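PDB 4PMQ: Tat-secreted protein Rv2525c from Mycobacterium tuberculosis, which may act as a peptidoglycan hydrolase with glycosidase activity and shows esterase activity toward p-nitrophenyl esters in vitro. Local coordinates for residues A82-A87 with L126-S131. Residues are numbered along the deposited sequence; the frame is centred on the assembly and turned at random.
Sequences AGVQHA and LRSWES
Ala87 sits over one face of the Trp129 indole. Its CA sits over the six-membered ring, 3.5 Å from the centroid and only 5° off the ring normal, a CH-pi contact. The methyl covers the ring junction on the same face, with CB 3.5 Å from Trp129 CD2. Chi1 of -88° swings the indole across to helix 79-96 and presents a face to it. Gly83 O lies over this face too, 4.1 Å from Trp129 NE1, but accepts no bond from it. That N-H is instead bonded to the hydroxyl of Tyr125, whose ring also meets the indole edge-to-face.

The second point of approach is Gly83 against Ser128. Ser128 CB is 3.5 Å from Gly83 CA. Gly83 has no side chain, and the backbones come within 4.8 Å, CA of Gly83 to CA of Ser128. The segment axes are accordingly close, 7.5 Å apart at a crossing angle of -46°.

Both helices belong to a TIM-barrel-like, glycoside hydrolase-like domain. They follow the neighbouring parallel strands 61-66 and 105-108, and strand 105-108 joins them in a beta-alpha-beta-alpha succession. The Trp129 side chain also packs on Ile105 and Ala107 of that strand.

No hydrogen bond joins the two segments. Ser128 OG, placed beside its own backbone N, reaches Ala80 O, one turn before Val84. Val84 CG1 comes alongside this hydroxyl, 3.6 Å from Ser128 OG.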
ATOM      1  N   ALA A  82     -17.211   5.728  -2.454  1.00 13.77           N
ATOM      2  CA  ALA A  82     -16.373   4.577  -2.097  1.00 12.65           C
ATOM      3  C   ALA A  82     -15.142   5.017  -1.283  1.00 13.23           C
ATOM      4  O   ALA A  82     -14.737   4.342  -0.337  1.00 11.99           O
ATOM      5  CB  ALA A  82     -15.929   3.829  -3.355  1.00 12.62           C
ATOM      6  N   GLY A  83     -14.548   6.132  -1.668  1.00 11.65           N
ATOM      7  CA  GLY A  83     -13.366   6.640  -0.987  1.00 11.30           C
ATOM      8  C   GLY A  83     -13.579   6.838   0.503  1.00 12.30           C
ATOM      9  O   GLY A  83     -12.720   6.432   1.299  1.00 10.89           O
ATOM     10  N   VAL A  84     -14.718   7.456   0.909  1.00  8.86           N
ATOM     11  CA  VAL A  84     -14.887   7.733   2.346  1.00  8.15           C
ATOM     12  C   VAL A  84     -15.085   6.445   3.130  1.00 10.74           C
ATOM     13  O   VAL A  84     -14.506   6.313   4.207  1.00 10.80           O
ATOM     14  CB  VAL A  84     -15.962   8.796   2.694  1.00 13.69           C
ATOM     15  CG1 VAL A  84     -15.587  10.154   2.114  1.00 13.12           C
ATOM     16  CG2 VAL A  84     -17.360   8.377   2.248  1.00 15.10           C
ATOM     17  N   GLN A  85     -15.843   5.484   2.569  1.00  7.79           N
ATOM     18  CA  GLN A  85     -16.060   4.199   3.242  1.00  9.01           C
ATOM     19  C   GLN A  85     -14.725   3.433   3.417  1.00  9.41           C
ATOM     20  O   GLN A  85     -14.422   2.962   4.511  1.00  9.08           O
ATOM     21  CB  GLN A  85     -17.038   3.359   2.410  1.00 11.01           C
ATOM     22  CG  GLN A  85     -18.458   3.942   2.381  1.00 15.79           C
ATOM     23  CD  GLN A  85     -19.302   3.404   1.241  1.00 45.82           C
ATOM     24  OE1 GLN A  85     -18.886   2.541   0.456  1.00 42.86           O
ATOM     25  NE2 GLN A  85     -20.499   3.949   1.091  1.00 49.46           N
ATOM     26  N   HIS A  86     -13.923   3.347   2.346  1.00  7.08           N
ATOM     27  CA  HIS A  86     -12.667   2.610   2.445  1.00  6.63           C
ATOM     28  C   HIS A  86     -11.647   3.358   3.330  1.00  7.68           C
ATOM     29  O   HIS A  86     -10.968   2.731   4.148  1.00  7.85           O
ATOM     30  CB  HIS A  86     -12.111   2.369   1.032  1.00  7.03           C
ATOM     31  CG  HIS A  86     -12.924   1.363   0.274  1.00  8.87           C
ATOM     32  ND1 HIS A  86     -12.941   0.011   0.643  1.00  9.70           N
ATOM     33  CD2 HIS A  86     -13.711   1.523  -0.816  1.00  9.70           C
ATOM     34  CE1 HIS A  86     -13.770  -0.585  -0.198  1.00  9.27           C
ATOM     35  NE2 HIS A  86     -14.244   0.278  -1.105  1.00  9.48           N
ATOM     36  N   ALA A  87     -11.565   4.690   3.192  1.00  5.75           N
ATOM     37  CA  ALA A  87     -10.592   5.455   3.991  1.00  5.14           C
ATOM     38  C   ALA A  87     -10.889   5.373   5.489  1.00  9.07           C
ATOM     39  O   ALA A  87      -9.981   5.234   6.306  1.00  8.28           O
ATOM     40  CB  ALA A  87     -10.584   6.919   3.539  1.00  6.85           C
ATOM     41  N   LEU A 126      -9.473   9.326  -4.465  1.00  6.75           N
ATOM     42  CA  LEU A 126      -8.286   9.787  -3.730  1.00  7.00           C
ATOM     43  C   LEU A 126      -8.562  11.093  -2.941  1.00  8.75           C
ATOM     44  O   LEU A 126      -8.015  11.266  -1.841  1.00  6.90           O
ATOM     45  CB  LEU A 126      -7.079   9.942  -4.667  1.00  7.24           C
ATOM     46  CG  LEU A 126      -6.494   8.634  -5.238  1.00 10.63           C
ATOM     47  CD1 LEU A 126      -5.314   8.919  -6.156  1.00  8.76           C
ATOM     48  CD2 LEU A 126      -6.075   7.638  -4.127  1.00 11.27           C
ATOM     49  N   ARG A 127      -9.432  11.988  -3.477  1.00  7.13           N
ATOM     50  CA  ARG A 127      -9.795  13.208  -2.741  1.00  6.23           C
ATOM     51  C   ARG A 127     -10.568  12.790  -1.451  1.00  7.17           C
ATOM     52  O   ARG A 127     -10.372  13.422  -0.405  1.00  6.99           O
ATOM     53  CB  ARG A 127     -10.599  14.179  -3.596  1.00  9.72           C
ATOM     54  CG  ARG A 127      -9.760  14.871  -4.667  1.00  8.30           C
ATOM     55  CD  ARG A 127     -10.595  15.864  -5.453  1.00 18.35           C
ATOM     56  NE  ARG A 127      -9.782  16.676  -6.363  1.00 22.22           N
ATOM     57  CZ  ARG A 127     -10.254  17.323  -7.419  1.00 38.75           C
ATOM     58  NH1 ARG A 127     -11.541  17.242  -7.735  1.00 27.67           N
ATOM     59  NH2 ARG A 127      -9.434  18.019  -8.198  1.00 30.65           N
ATOM     60  N   SER A 128     -11.417  11.718  -1.520  1.00  6.70           N
ATOM     61  CA  SER A 128     -12.105  11.225  -0.306  1.00  7.35           C
ATOM     62  C   SER A 128     -11.107  10.724   0.716  1.00  9.99           C
ATOM     63  O   SER A 128     -11.268  11.005   1.912  1.00  9.95           O
ATOM     64  CB  SER A 128     -13.094  10.120  -0.644  1.00  9.61           C
ATOM     65  OG  SER A 128     -14.263  10.701  -1.181  1.00 10.61           O
ATOM     66  N   TRP A 129     -10.046   9.992   0.266  1.00  6.58           N
ATOM     67  CA  TRP A 129      -9.003   9.577   1.192  1.00  5.76           C
ATOM     68  C   TRP A 129      -8.400  10.816   1.868  1.00  8.30           C
ATOM     69  O   TRP A 129      -8.247  10.819   3.091  1.00  8.07           O
ATOM     70  CB  TRP A 129      -7.925   8.759   0.475  1.00  5.64           C
ATOM     71  CG  TRP A 129      -8.248   7.299   0.449  1.00  6.51           C
ATOM     72  CD1 TRP A 129      -9.018   6.636  -0.460  1.00  9.38           C
ATOM     73  CD2 TRP A 129      -7.823   6.319   1.412  1.00  5.98           C
ATOM     74  NE1 TRP A 129      -9.071   5.290  -0.148  1.00  8.49           N
ATOM     75  CE2 TRP A 129      -8.378   5.074   1.015  1.00 10.30           C
ATOM     76  CE3 TRP A 129      -7.045   6.374   2.578  1.00  7.31           C
ATOM     77  CZ2 TRP A 129      -8.118   3.884   1.710  1.00  9.90           C
ATOM     78  CZ3 TRP A 129      -6.793   5.193   3.274  1.00  8.70           C
ATOM     79  CH2 TRP A 129      -7.312   3.966   2.831  1.00  9.90           C
ATOM     80  N   GLU A 130      -8.100  11.885   1.075  1.00  4.67           N
ATOM     81  CA  GLU A 130      -7.543  13.121   1.660  1.00  3.79           C
ATOM     82  C   GLU A 130      -8.515  13.779   2.652  1.00  8.24           C
ATOM     83  O   GLU A 130      -8.079  14.380   3.639  1.00  8.90           O
ATOM     84  CB  GLU A 130      -7.223  14.114   0.563  1.00  3.92           C
ATOM     85  CG  GLU A 130      -6.102  13.590  -0.350  1.00  6.37           C
ATOM     86  CD  GLU A 130      -5.544  14.716  -1.206  1.00 16.10           C
ATOM     87  OE1 GLU A 130      -6.295  15.678  -1.470  1.00 15.71           O
ATOM     88  OE2 GLU A 130      -4.356  14.652  -1.595  1.00 11.26           O
ATOM     89  N   SER A 131      -9.811  13.671   2.386  1.00  7.52           N
ATOM     90  CA  SER A 131     -10.808  14.268   3.254  1.00  7.09           C
ATOM     91  C   SER A 131     -10.969  13.490   4.540  1.00 11.11           C
ATOM     92  O   SER A 131     -11.521  14.039   5.489  1.00 15.64           O
ATOM     93  CB  SER A 131     -12.156  14.373   2.554  1.00  7.69           C
ATOM     94  OG  SER A 131     -13.050  15.121   3.380  1.00  8.64           O
TER